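Local structure of group II chitinase (Ostrinia furnacalis, 6JAX) at residues 130-135 against 177-182; 13-18 against 39-44; 199-204 against 223-228. The protein probably hydrolyses internal links of chitin as a family 18 endochitinase, this chain being one catalytic domain of a much longer protein and holding bound glucosamine units. All blocks are in the same frame, centred on the assembly; numbering follows the deposited sequence. Where two conformers were deposited one is given.

Contact 1: residues 130-135 against 177-182. With GCS (2-amino-2-deoxy-beta-D-glucopyranose), chain C; GCS (2-amino-2-deoxy-beta-D-glucopyranose), chain B.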
loop_
_atom_site.group_PDB
_atom_site.type_symbol
_atom_site.label_atom_id
_atom_site.label_comp_id
_atom_site.label_asym_id
_atom_site.label_seq_id
_atom_site.Cartn_x
_atom_site.Cartn_y
_atom_site.Cartn_z
ATOM N N PRO A 130 -9.216 -7.104 9.836
ATOM C CA PRO A 130 -10.035 -7.497 10.992
ATOM C C PRO A 130 -11.491 -7.612 10.566
ATOM O O PRO A 130 -12.002 -6.762 9.833
ATOM C CB PRO A 130 -9.832 -6.349 11.991
ATOM C CG PRO A 130 -8.585 -5.662 11.561
ATOM C CD PRO A 130 -8.520 -5.822 10.059
ATOM N N LYS A 131 -12.142 -8.688 11.015
ATOM C CA LYS A 131 -13.553 -8.974 10.744
ATOM C C LYS A 131 -13.746 -9.403 9.292
ATOM O O LYS A 131 -14.188 -10.521 9.025
ATOM C CB LYS A 131 -14.443 -7.769 11.077
ATOM C CG LYS A 131 -15.813 -8.120 11.659
ATOM C CD LYS A 131 -16.772 -8.625 10.598
ATOM C CE LYS A 131 -18.130 -8.985 11.233
ATOM N NZ LYS A 131 -19.026 -9.557 10.210
ATOM N N CYS A 132 -13.400 -8.539 8.338
ATOM C CA CYS A 132 -13.591 -8.864 6.926
ATOM C C CYS A 132 -12.316 -9.504 6.384
ATOM O O CYS A 132 -11.529 -8.884 5.669
ATOM C CB CYS A 132 -13.969 -7.609 6.148
ATOM S SG CYS A 132 -15.376 -6.736 6.906
ATOM N N TRP A 133 -12.116 -10.773 6.741
ATOM C CA TRP A 133 -10.924 -11.490 6.304
ATOM C C TRP A 133 -10.871 -11.500 4.787
ATOM O O TRP A 133 -11.794 -11.997 4.131
ATOM C CB TRP A 133 -10.912 -12.924 6.811
ATOM C CG TRP A 133 -11.103 -13.082 8.278
ATOM C CD1 TRP A 133 -11.010 -12.119 9.244
ATOM C CD2 TRP A 133 -11.445 -14.295 8.947
ATOM N NE1 TRP A 133 -11.267 -12.674 10.481
ATOM C CE2 TRP A 133 -11.536 -14.009 10.317
ATOM C CE3 TRP A 133 -11.665 -15.608 8.510
ATOM C CZ2 TRP A 133 -11.846 -14.981 11.263
ATOM C CZ3 TRP A 133 -11.973 -16.572 9.450
ATOM C CH2 TRP A 133 -12.059 -16.257 10.810
ATOM N N GLN A 134 -9.782 -10.974 4.231
ATOM C CA GLN A 134 -9.628 -10.837 2.775
ATOM C C GLN A 134 -10.891 -10.253 2.137
ATOM O O GLN A 134 -11.339 -10.688 1.067
ATOM C CB GLN A 134 -9.221 -12.172 2.137
ATOM C CG GLN A 134 -7.727 -12.499 2.383
ATOM C CD GLN A 134 -7.223 -13.681 1.589
ATOM O OE1 GLN A 134 -8.001 -14.540 1.159
ATOM N NE2 GLN A 134 -5.907 -13.751 1.409
ATOM N N VAL A 135 -11.450 -9.233 2.799
ATOM C CA VAL A 135 -12.607 -8.455 2.350
ATOM C C VAL A 135 -13.821 -9.362 2.189
ATOM O O VAL A 135 -14.603 -9.220 1.243
ATOM C CB VAL A 135 -12.332 -7.681 1.042
ATOM C CG1 VAL A 135 -13.348 -6.540 0.881
ATOM C CG2 VAL A 135 -10.894 -7.121 1.016
ATOM N N ILE A 177 -13.957 -0.681 6.955
ATOM C CA ILE A 177 -13.609 0.280 7.999
ATOM C C ILE A 177 -14.599 0.180 9.152
ATOM O O ILE A 177 -14.222 0.142 10.330
ATOM C CB ILE A 177 -13.584 1.707 7.425
ATOM C CG1 ILE A 177 -12.460 1.876 6.385
ATOM C CG2 ILE A 177 -13.461 2.738 8.544
ATOM C CD1 ILE A 177 -12.658 3.147 5.526
ATOM N N ASP A 178 -15.888 0.156 8.816
ATOM C CA ASP A 178 -16.936 0.096 9.834
ATOM C C ASP A 178 -16.849 -1.179 10.667
ATOM O O ASP A 178 -17.052 -1.149 11.887
ATOM C CB ASP A 178 -18.304 0.171 9.161
ATOM C CG ASP A 178 -18.662 1.571 8.684
ATOM O OD1 ASP A 178 -17.970 2.549 9.055
ATOM O OD2 ASP A 178 -19.664 1.683 7.941
ATOM N N ALA A 179 -16.572 -2.316 10.025
ATOM C CA ALA A 179 -16.602 -3.599 10.723
ATOM C C ALA A 179 -15.331 -3.878 11.505
ATOM O O ALA A 179 -15.388 -4.537 12.549
ATOM C CB ALA A 179 -16.819 -4.740 9.728
ATOM N N GLY A 180 -14.182 -3.414 11.012
ATOM C CA GLY A 180 -12.917 -3.910 11.518
ATOM C C GLY A 180 -12.160 -2.980 12.438
ATOM O O GLY A 180 -11.309 -3.448 13.193
ATOM N N TYR A 181 -12.442 -1.681 12.413
ATOM C CA TYR A 181 -11.542 -0.723 13.040
ATOM C C TYR A 181 -12.245 0.068 14.124
ATOM O O TYR A 181 -13.233 0.748 13.849
ATOM C CB TYR A 181 -10.965 0.246 12.015
ATOM C CG TYR A 181 -10.139 -0.411 10.935
ATOM C CD1 TYR A 181 -9.062 -1.240 11.241
ATOM C CD2 TYR A 181 -10.426 -0.171 9.597
ATOM C CE1 TYR A 181 -8.309 -1.822 10.225
ATOM C CE2 TYR A 181 -9.685 -0.748 8.592
ATOM C CZ TYR A 181 -8.633 -1.571 8.910
ATOM O OH TYR A 181 -7.892 -2.138 7.895
ATOM N N ASP A 182 -11.678 0.040 15.323
ATOM C CA ASP A 182 -12.026 1.000 16.367
ATOM C C ASP A 182 -11.203 2.241 16.070
ATOM O O ASP A 182 -10.072 2.384 16.526
ATOM C CB ASP A 182 -11.730 0.425 17.746
ATOM C CG ASP A 182 -12.286 1.289 18.873
ATOM O OD1 ASP A 182 -12.312 2.526 18.718
ATOM O OD2 ASP A 182 -12.688 0.729 19.917
HETATM C C1 GCS C . -13.451 -7.713 -3.053
HETATM C C2 GCS C . -14.529 -8.521 -2.341
HETATM C C3 GCS C . -15.888 -8.182 -2.856
HETATM C C4 GCS C . -16.167 -6.705 -2.852
HETATM C C5 GCS C . -15.031 -5.915 -3.497
HETATM C C6 GCS C . -15.204 -4.449 -3.266
HETATM N N2 GCS C . -14.279 -9.993 -2.507
HETATM O O3 GCS C . -16.879 -8.847 -2.025
HETATM O O4 GCS C . -17.336 -6.448 -3.634
HETATM O O5 GCS C . -13.740 -6.266 -2.909
HETATM O O6 GCS C . -14.031 -3.815 -3.706
HETATM C C1 GCS B . -8.155 -7.606 -3.369
HETATM C C2 GCS B . -8.913 -6.300 -3.194
HETATM C C3 GCS B . -10.258 -6.563 -2.600
HETATM C C4 GCS B . -11.081 -7.570 -3.355
HETATM C C5 GCS B . -10.264 -8.834 -3.627
HETATM C C6 GCS B . -10.989 -9.747 -4.571
HETATM N N2 GCS B . -8.144 -5.434 -2.246
HETATM O O3 GCS B . -11.000 -5.314 -2.491
HETATM O O4 GCS B . -12.155 -8.028 -2.532
HETATM O O5 GCS B . -8.946 -8.549 -4.205
HETATM O O6 GCS B . -10.124 -10.811 -4.879
#

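Contact 2: residues 13-18 against 39-44. With GCS (2-amino-2-deoxy-beta-D-glucopyranose), chain D.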
loop_
_atom_site.group_PDB
_atom_site.type_symbol
_atom_site.label_atom_id
_atom_site.label_comp_id
_atom_site.label_asym_id
_atom_site.label_seq_id
_atom_site.Cartn_x
_atom_site.Cartn_y
_atom_site.Cartn_z
ATOM N N TYR A 13 8.729 -1.416 0.870
ATOM C CA TYR A 13 9.728 -2.282 0.260
ATOM C C TYR A 13 9.157 -3.701 0.261
ATOM O O TYR A 13 8.455 -4.083 1.194
ATOM C CB TYR A 13 11.043 -2.213 1.065
ATOM C CG TYR A 13 12.015 -3.292 0.667
ATOM C CD1 TYR A 13 12.889 -3.095 -0.391
ATOM C CD2 TYR A 13 12.028 -4.525 1.326
ATOM C CE1 TYR A 13 13.773 -4.113 -0.790
ATOM C CE2 TYR A 13 12.887 -5.535 0.927
ATOM C CZ TYR A 13 13.742 -5.331 -0.125
ATOM O OH TYR A 13 14.589 -6.357 -0.498
ATOM N N THR A 14 9.436 -4.487 -0.791
ATOM C CA THR A 14 8.968 -5.877 -0.816
ATOM C C THR A 14 10.146 -6.826 -1.030
ATOM O O THR A 14 10.933 -6.646 -1.967
ATOM C CB THR A 14 7.879 -6.106 -1.888
ATOM O OG1 THR A 14 8.414 -5.941 -3.216
ATOM C CG2 THR A 14 6.741 -5.115 -1.700
ATOM N N ASN A 15 10.295 -7.817 -0.139
ATOM C CA ASN A 15 11.434 -8.719 -0.301
ATOM C C ASN A 15 11.297 -9.594 -1.546
ATOM O O ASN A 15 12.320 -9.970 -2.141
ATOM C CB ASN A 15 11.678 -9.565 0.969
ATOM C CG ASN A 15 10.524 -10.495 1.331
ATOM O OD1 ASN A 15 9.483 -10.518 0.675
ATOM N ND2 ASN A 15 10.708 -11.260 2.422
ATOM N N TRP A 16 10.070 -9.879 -2.001
ATOM C CA TRP A 16 9.946 -10.808 -3.120
ATOM C C TRP A 16 10.273 -10.168 -4.467
ATOM O O TRP A 16 10.380 -10.892 -5.463
ATOM C CB TRP A 16 8.538 -11.446 -3.152
ATOM C CG TRP A 16 7.402 -10.525 -3.435
ATOM C CD1 TRP A 16 6.853 -10.232 -4.666
ATOM C CD2 TRP A 16 6.631 -9.793 -2.470
ATOM N NE1 TRP A 16 5.805 -9.351 -4.516
ATOM C CE2 TRP A 16 5.655 -9.058 -3.181
ATOM C CE3 TRP A 16 6.693 -9.666 -1.074
ATOM C CZ2 TRP A 16 4.731 -8.220 -2.541
ATOM C CZ3 TRP A 16 5.770 -8.837 -0.440
ATOM C CH2 TRP A 16 4.801 -8.127 -1.175
ATOM N N SER A 17 10.455 -8.847 -4.525
ATOM C CA SER A 17 10.856 -8.194 -5.766
ATOM C C SER A 17 12.272 -8.578 -6.186
ATOM O O SER A 17 12.675 -8.286 -7.316
ATOM C CB SER A 17 10.724 -6.668 -5.618
ATOM O OG SER A 17 11.521 -6.156 -4.564
ATOM N N TRP A 18 13.019 -9.241 -5.301
ATOM C CA TRP A 18 14.331 -9.781 -5.645
ATOM C C TRP A 18 14.225 -10.850 -6.723
ATOM O O TRP A 18 15.118 -10.979 -7.572
ATOM C CB TRP A 18 14.955 -10.376 -4.384
ATOM C CG TRP A 18 16.405 -10.668 -4.441
ATOM C CD1 TRP A 18 17.363 -9.976 -5.121
ATOM C CD2 TRP A 18 17.078 -11.706 -3.735
ATOM N NE1 TRP A 18 18.599 -10.536 -4.893
ATOM C CE2 TRP A 18 18.451 -11.599 -4.042
ATOM C CE3 TRP A 18 16.658 -12.716 -2.861
ATOM C CZ2 TRP A 18 19.403 -12.472 -3.518
ATOM C CZ3 TRP A 18 17.608 -13.581 -2.339
ATOM C CH2 TRP A 18 18.962 -13.456 -2.674
ATOM N N ILE A 39 10.609 3.772 5.482
ATOM C CA ILE A 39 10.595 2.571 4.663
ATOM C C ILE A 39 9.959 1.475 5.497
ATOM O O ILE A 39 10.308 1.310 6.673
ATOM C CB ILE A 39 12.009 2.163 4.206
ATOM C CG1 ILE A 39 12.604 3.213 3.279
ATOM C CG2 ILE A 39 11.975 0.823 3.490
ATOM C CD1 ILE A 39 14.118 3.024 3.109
ATOM N N VAL A 40 9.032 0.732 4.901
ATOM C CA VAL A 40 8.337 -0.347 5.596
ATOM C C VAL A 40 8.623 -1.644 4.852
ATOM O O VAL A 40 8.336 -1.748 3.654
ATOM C CB VAL A 40 6.825 -0.106 5.682
ATOM C CG1 VAL A 40 6.168 -1.259 6.453
ATOM C CG2 VAL A 40 6.523 1.250 6.358
ATOM N N TYR A 41 9.155 -2.629 5.570
ATOM C CA TYR A 41 9.637 -3.878 4.981
ATOM C C TYR A 41 8.485 -4.876 4.905
ATOM O O TYR A 41 8.029 -5.374 5.932
ATOM C CB TYR A 41 10.773 -4.434 5.834
ATOM C CG TYR A 41 11.544 -5.589 5.237
ATOM C CD1 TYR A 41 10.970 -6.852 5.106
ATOM C CD2 TYR A 41 12.865 -5.417 4.841
ATOM C CE1 TYR A 41 11.683 -7.909 4.584
ATOM C CE2 TYR A 41 13.598 -6.468 4.329
ATOM C CZ TYR A 41 13.009 -7.713 4.194
ATOM O OH TYR A 41 13.730 -8.768 3.665
ATOM N N GLY A 42 8.049 -5.216 3.693
ATOM C CA GLY A 42 7.004 -6.214 3.515
ATOM C C GLY A 42 7.624 -7.528 3.074
ATOM O O GLY A 42 8.348 -7.567 2.083
ATOM N N PHE A 43 7.369 -8.600 3.831
ATOM C CA PHE A 43 6.584 -8.702 5.061
ATOM C C PHE A 43 7.265 -9.700 5.982
ATOM O O PHE A 43 7.968 -10.598 5.509
ATOM C CB PHE A 43 5.185 -9.255 4.795
ATOM C CG PHE A 43 4.296 -8.344 4.045
ATOM C CD1 PHE A 43 3.751 -7.242 4.669
ATOM C CD2 PHE A 43 3.936 -8.631 2.734
ATOM C CE1 PHE A 43 2.907 -6.399 3.985
ATOM C CE2 PHE A 43 3.080 -7.789 2.048
ATOM C CZ PHE A 43 2.575 -6.666 2.683
ATOM N N ALA A 44 7.011 -9.589 7.279
ATOM C CA ALA A 44 7.072 -10.740 8.169
ATOM C C ALA A 44 5.672 -11.341 8.278
ATOM O O ALA A 44 4.675 -10.713 7.924
ATOM C CB ALA A 44 7.590 -10.327 9.546
HETATM C C1 GCS D . 5.987 -14.257 -2.973
HETATM C C2 GCS D . 4.835 -14.388 -3.966
HETATM C C3 GCS D . 4.193 -13.074 -4.200
HETATM C C4 GCS D . 3.509 -12.609 -2.956
HETATM C C5 GCS D . 4.585 -12.490 -1.867
HETATM C C6 GCS D . 3.954 -12.094 -0.563
HETATM N N2 GCS D . 5.236 -14.940 -5.295
HETATM O O3 GCS D . 3.238 -13.181 -5.294
HETATM O O4 GCS D . 2.881 -11.336 -3.228
HETATM O O5 GCS D . 5.384 -13.726 -1.675
HETATM O O6 GCS D . 3.124 -13.134 -0.122
HETATM O O HOH W 1 7.091 -11.045 2.179
#

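Contact 3: residues 199-204 against 223-228. With NAG (2-acetamido-2-deoxy-beta-D-glucopyranose), chain E; GCS (2-amino-2-deoxy-beta-D-glucopyranose), chain B; GCS (2-amino-2-deoxy-beta-D-glucopyranose), chain C.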
loop_
_atom_site.group_PDB
_atom_site.type_symbol
_atom_site.label_atom_id
_atom_site.label_comp_id
_atom_site.label_asym_id
_atom_site.label_seq_id
_atom_site.Cartn_x
_atom_site.Cartn_y
_atom_site.Cartn_z
ATOM N N ASP A 199 -6.649 -0.177 -5.295
ATOM C CA ASP A 199 -7.380 -1.438 -5.479
ATOM C C ASP A 199 -8.880 -1.259 -5.251
ATOM O O ASP A 199 -9.565 -2.180 -4.789
ATOM C CB ASP A 199 -6.841 -2.558 -4.579
ATOM C CG ASP A 199 -5.428 -2.969 -4.936
ATOM O OD1 ASP A 199 -4.944 -2.638 -6.046
ATOM O OD2 ASP A 199 -4.800 -3.626 -4.090
ATOM N N TYR A 200 -9.400 -0.074 -5.583
ATOM C CA TYR A 200 -10.849 0.138 -5.572
ATOM C C TYR A 200 -11.536 -0.712 -6.625
ATOM O O TYR A 200 -12.717 -1.067 -6.473
ATOM C CB TYR A 200 -11.165 1.603 -5.833
ATOM C CG TYR A 200 -10.906 2.537 -4.663
ATOM C CD1 TYR A 200 -11.831 2.664 -3.628
ATOM C CD2 TYR A 200 -9.759 3.308 -4.610
ATOM C CE1 TYR A 200 -11.604 3.532 -2.568
ATOM C CE2 TYR A 200 -9.525 4.181 -3.552
ATOM C CZ TYR A 200 -10.453 4.293 -2.536
ATOM O OH TYR A 200 -10.203 5.180 -1.489
ATOM N N HIS A 201 -10.825 -1.026 -7.702
ATOM C CA HIS A 201 -11.361 -1.797 -8.813
ATOM C C HIS A 201 -10.285 -2.709 -9.363
ATOM O O HIS A 201 -9.091 -2.415 -9.261
ATOM C CB HIS A 201 -11.885 -0.896 -9.936
ATOM C CG HIS A 201 -13.002 -0.015 -9.483
ATOM N ND1 HIS A 201 -14.247 -0.514 -9.152
ATOM C CD2 HIS A 201 -13.046 1.314 -9.233
ATOM C CE1 HIS A 201 -15.016 0.483 -8.743
ATOM N NE2 HIS A 201 -14.314 1.600 -8.783
ATOM N N GLY A 202 -10.736 -3.808 -9.957
ATOM C CA GLY A 202 -9.840 -4.807 -10.510
ATOM C C GLY A 202 -10.685 -5.890 -11.128
ATOM O O GLY A 202 -11.915 -5.798 -11.154
ATOM N N GLN A 203 -9.995 -6.927 -11.618
ATOM C CA GLN A 203 -10.644 -7.992 -12.384
ATOM C C GLN A 203 -11.841 -8.593 -11.654
ATOM O O GLN A 203 -12.785 -9.076 -12.301
ATOM C CB GLN A 203 -9.619 -9.088 -12.707
ATOM C CG GLN A 203 -9.032 -9.770 -11.471
ATOM C CD GLN A 203 -7.939 -10.784 -11.798
ATOM O OE1 GLN A 203 -8.172 -11.760 -12.512
ATOM N NE2 GLN A 203 -6.738 -10.554 -11.267
ATOM N N TRP A 204 -11.837 -8.559 -10.321
ATOM C CA TRP A 204 -12.910 -9.182 -9.548
ATOM C C TRP A 204 -14.251 -8.491 -9.761
ATOM O O TRP A 204 -15.301 -9.080 -9.449
ATOM C CB TRP A 204 -12.543 -9.178 -8.053
ATOM C CG TRP A 204 -12.176 -7.804 -7.532
ATOM C CD1 TRP A 204 -13.029 -6.854 -7.037
ATOM C CD2 TRP A 204 -10.862 -7.229 -7.478
ATOM N NE1 TRP A 204 -12.322 -5.720 -6.686
ATOM C CE2 TRP A 204 -10.993 -5.931 -6.948
ATOM C CE3 TRP A 204 -9.590 -7.687 -7.838
ATOM C CZ2 TRP A 204 -9.902 -5.088 -6.763
ATOM C CZ3 TRP A 204 -8.500 -6.840 -7.643
ATOM C CH2 TRP A 204 -8.670 -5.561 -7.115
ATOM N N THR A 223 -20.959 6.030 -4.173
ATOM C CA THR A 223 -20.262 7.283 -3.919
ATOM C C THR A 223 -19.024 7.111 -3.059
ATOM O O THR A 223 -18.348 8.104 -2.790
ATOM C CB THR A 223 -21.172 8.310 -3.228
ATOM O OG1 THR A 223 -21.669 7.763 -1.998
ATOM C CG2 THR A 223 -22.321 8.711 -4.143
ATOM N N TYR A 224 -18.729 5.869 -2.649
ATOM C CA TYR A 224 -17.730 5.538 -1.638
ATOM C C TYR A 224 -16.385 5.114 -2.205
ATOM O O TYR A 224 -15.389 5.147 -1.476
ATOM C CB TYR A 224 -18.215 4.379 -0.757
ATOM C CG TYR A 224 -19.581 4.535 -0.138
ATOM C CD1 TYR A 224 -20.004 5.755 0.367
ATOM C CD2 TYR A 224 -20.439 3.447 -0.030
ATOM C CE1 TYR A 224 -21.250 5.894 0.952
ATOM C CE2 TYR A 224 -21.688 3.577 0.553
ATOM C CZ TYR A 224 -22.087 4.805 1.042
ATOM O OH TYR A 224 -23.327 4.948 1.623
ATOM N N PHE A 225 -16.338 4.673 -3.459
ATOM C CA PHE A 225 -15.142 4.025 -3.998
ATOM C C PHE A 225 -14.214 5.047 -4.647
ATOM O O PHE A 225 -13.943 5.011 -5.842
ATOM C CB PHE A 225 -15.532 2.924 -4.981
ATOM C CG PHE A 225 -15.762 1.594 -4.342
ATOM C CD1 PHE A 225 -16.695 1.453 -3.340
ATOM C CD2 PHE A 225 -15.038 0.480 -4.736
ATOM C CE1 PHE A 225 -16.930 0.222 -2.742
ATOM C CE2 PHE A 225 -15.261 -0.750 -4.141
ATOM C CZ PHE A 225 -16.214 -0.875 -3.140
ATOM N N ASN A 226 -13.726 5.989 -3.836
ATOM C CA ASN A 226 -12.743 6.954 -4.318
ATOM C C ASN A 226 -11.963 7.496 -3.127
ATOM O O ASN A 226 -12.455 7.484 -2.000
ATOM C CB ASN A 226 -13.409 8.097 -5.107
ATOM C CG ASN A 226 -14.453 8.848 -4.284
ATOM O OD1 ASN A 226 -14.122 9.758 -3.528
ATOM N ND2 ASN A 226 -15.725 8.473 -4.444
ATOM N N ALA A 227 -10.733 7.955 -3.387
ATOM C CA ALA A 227 -9.845 8.354 -2.296
ATOM C C ALA A 227 -10.417 9.516 -1.496
ATOM O O ALA A 227 -10.250 9.580 -0.274
ATOM C CB ALA A 227 -8.466 8.728 -2.836
ATOM N N ASN A 228 -11.097 10.425 -2.174
ATOM C CA ASN A 228 -11.657 11.614 -1.488
ATOM C C ASN A 228 -12.641 11.183 -0.395
ATOM O O ASN A 228 -12.549 11.658 0.706
ATOM C CB ASN A 228 -12.323 12.570 -2.469
ATOM C CG ASN A 228 -12.949 13.743 -1.749
ATOM O OD1 ASN A 228 -12.354 14.291 -0.865
ATOM N ND2 ASN A 228 -14.158 14.091 -2.117
HETATM C C1 NAG E . -14.831 15.128 -1.305
HETATM C C2 NAG E . -15.897 15.692 -2.193
HETATM C C3 NAG E . -16.765 16.630 -1.372
HETATM C C4 NAG E . -17.334 15.907 -0.179
HETATM C C5 NAG E . -16.273 15.110 0.560
HETATM C C6 NAG E . -16.904 14.280 1.683
HETATM C C7 NAG E . -15.384 16.209 -4.505
HETATM C C8 NAG E . -14.533 17.119 -5.290
HETATM N N2 NAG E . -15.237 16.409 -3.219
HETATM O O3 NAG E . -17.844 17.023 -2.169
HETATM O O4 NAG E . -17.835 16.895 0.657
HETATM O O5 NAG E . -15.490 14.353 -0.375
HETATM O O6 NAG E . -17.403 12.976 1.356
HETATM O O7 NAG E . -16.080 15.392 -5.018
HETATM C C1 GCS B . -8.155 -7.606 -3.369
HETATM C C2 GCS B . -8.913 -6.300 -3.194
HETATM C C3 GCS B . -10.258 -6.563 -2.600
HETATM C C4 GCS B . -11.081 -7.570 -3.355
HETATM C C5 GCS B . -10.264 -8.834 -3.627
HETATM C C6 GCS B . -10.989 -9.747 -4.571
HETATM N N2 GCS B . -8.144 -5.434 -2.246
HETATM O O3 GCS B . -11.000 -5.314 -2.491
HETATM O O4 GCS B . -12.155 -8.028 -2.532
HETATM O O5 GCS B . -8.946 -8.549 -4.205
HETATM O O6 GCS B . -10.124 -10.811 -4.879
HETATM C C1 GCS C . -13.451 -7.713 -3.053
HETATM C C2 GCS C . -14.529 -8.521 -2.341
HETATM C C3 GCS C . -15.888 -8.182 -2.856
HETATM C C4 GCS C . -16.167 -6.705 -2.852
HETATM C C5 GCS C . -15.031 -5.915 -3.497
HETATM C C6 GCS C . -15.204 -4.449 -3.266
HETATM N N2 GCS C . -14.279 -9.993 -2.507
HETATM O O3 GCS C . -16.879 -8.847 -2.025
HETATM O O4 GCS C . -17.336 -6.448 -3.634
HETATM O O5 GCS C . -13.740 -6.266 -2.909
HETATM O O6 GCS C . -14.031 -3.815 -3.706
HETATM O O HOH W 2 -15.101 4.081 -8.095
#

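Contact 1: residues 130-135 against 177-182
Pro130 and Gly180 bring the loop 130-135 against the C-terminal end of helix 174-180, their CA atoms 4.6 Å apart. The polar part of this approach is a CA-H...O contact, Gly180 CA standing 3.4 Å from Pro130 O. Its angle of 121° at the hydrogen marks it as bent. The same carbonyl oxygen also receives Cys132 N at 2.7 Å inside the loop, in an inverse gamma turn centred on Cys132.

Van der Waals packing adds to this. Cys132 SG lies 3.7 Å from Ala179 CB, placed there by a chi1 of -52° that sets the sulfur beside the backbone N. The lysine chain bends at chi2 (-76°); its CB, CG and CD lie along Ala179, while the end leads off to hydrogen-bond Cys137 O through NZ. On the other flank Pro130 CB is 3.5 Å from Gly180 O, and the proline ring crosses the Tyr181 phenol obliquely, Pro130 CD 4.0 Å from Tyr181 CE1.

Covalent and polar ties hold the loop from outside: Cys132 forms a disulfide with Cys137, and Asp144 OD2 accepts from both Lys131 N and Trp133 NE1. Further along, Val135 CB is 3.6 Å from O4 of the chain B glucosamine.

No hydrogen bond joins the two segments. Carbon and sulfur atoms pack on the helix end, carbonyl oxygens included, beside one bent CA-H...O contact. The disulfide and the Asp144 bonds tie down the same loop whose Val135 touches the sugars, which is consistent with a loop held in place beside the ligand.

Contact 2: residues 13-18 against 39-44
Trp16 and Phe43 meet rim to rim, Trp16 CH2 lying 3.7 Å from Phe43 CE2 with the planes 20° apart and neither ring over the other. Both indole faces are occupied. Thr14 CB sits over one, and the glucosamine of chain D over the opposite one, its C5 3.4 Å from Trp16 CD2: the sugar-on-aromatic packing familiar from chitinase subsites. A chi1 of 66°, with CG between the backbone N and the carbonyl carbon, turns the indole to this position. The second aromatic pair runs side by side. Tyr13 CE2 lies 3.6 Å from Tyr41 CE2, over one face of the Tyr41 ring, but the 44° between the planes makes the meeting oblique. Asn15 reaches across the end of that phenol, its CB 3.5 Å from Tyr41 OH; Asp60 OD1 bonds both this hydroxyl and Asn15 ND2, and sharing one carboxylate oxygen should hold the two groups together.

Three backbone bonds give the parallel register: Tyr13 N to Val40 O at 2.8 Å, Gly42 N to Tyr13 O at 2.8 Å, and Asn15 N to Gly42 O at 3.0 Å. At the cis Gly42-Phe43 peptide a water links the segments, donating to the side-chain Asn15 OD1 at 2.9 Å and accepting from Phe43 N; non-proline cis peptides near barrel strand ends are known in family 18.

These are adjacent strands of the TIM barrel. Strand 38-46 is flanked on its other edge by strand 78-84, and strand 8-14 by strand 342-346. Tyr13 and Tyr41 point to the same side, against Phe65 of helix 65-70, whereas Val40 points to the other side, onto Ala82 and Asp124 of strands 78-84 and 122-126.

Contact 3: residues 199-204 against 223-228
Tyr200 packs closely on the backbone of residues 225-227, whereas His201 meets the CD2 side of the Phe225 ring more loosely. In the tight part the phenol lies against the chain as it enters helix 227-236: Asn226 CA stands 3.9 Å above the Tyr200 ring plane, offset toward the rim, and Phe225 O lies over the same ring. The hydroxyl ends the row, Tyr200 OH being 3.3 Å from Ala227 CA and hydrogen-bonded to Thr230 OG1. A chi1 of -75° directs the ring along this path. From the loop backbone, Tyr200 O comes in the plane of the Phe225 ring, 3.3 Å from Phe225 CD2.

On the looser side His201 CE1 is 4.0 Å from Phe225 CD2, the planes inclined by 34°. A water lying in the imidazole plane links His201 NE2, 2.7 Å away, to the backbone Phe225 O, to which it donates. Asp205 bonds ND1; both imidazole nitrogens thus have a partner. The edge of the Phe225 ring meets the ligand, CE2 lying 3.3 Å from O6 of the chain C glucosamine, while Trp204 covers the chain B unit with one face and has Gly202 CA on the other.

No clear direct hydrogen bond spans the segments. Burial of Tyr200 and the ring-edge contacts are consistent with holding Phe225 beside the sugar, with Asn228, which carries the N-linked sugar on ND2, in the first turn of the helix that Asn226 caps.

All three contacts lie within the glycosyl hydrolase family 18 domain, and each reaches bound glucosamine. Contacts 1 and 3, with centres 16 Å apart and nearest atoms about 8 Å apart, approach the same two linked units, chains B and C: Val135 from one segment pair, Trp204 and Phe225 from the other. Contact 2 lies on the opposite side of the chain's centre from contact 3, centre to centre 24 Å, and meets the chain D unit through Trp16. Its centre is also 24 Å from that of contact 1. The spread of the sugars is consistent with a long binding cleft over the barrel, as expected for an enzyme acting within chitin chains.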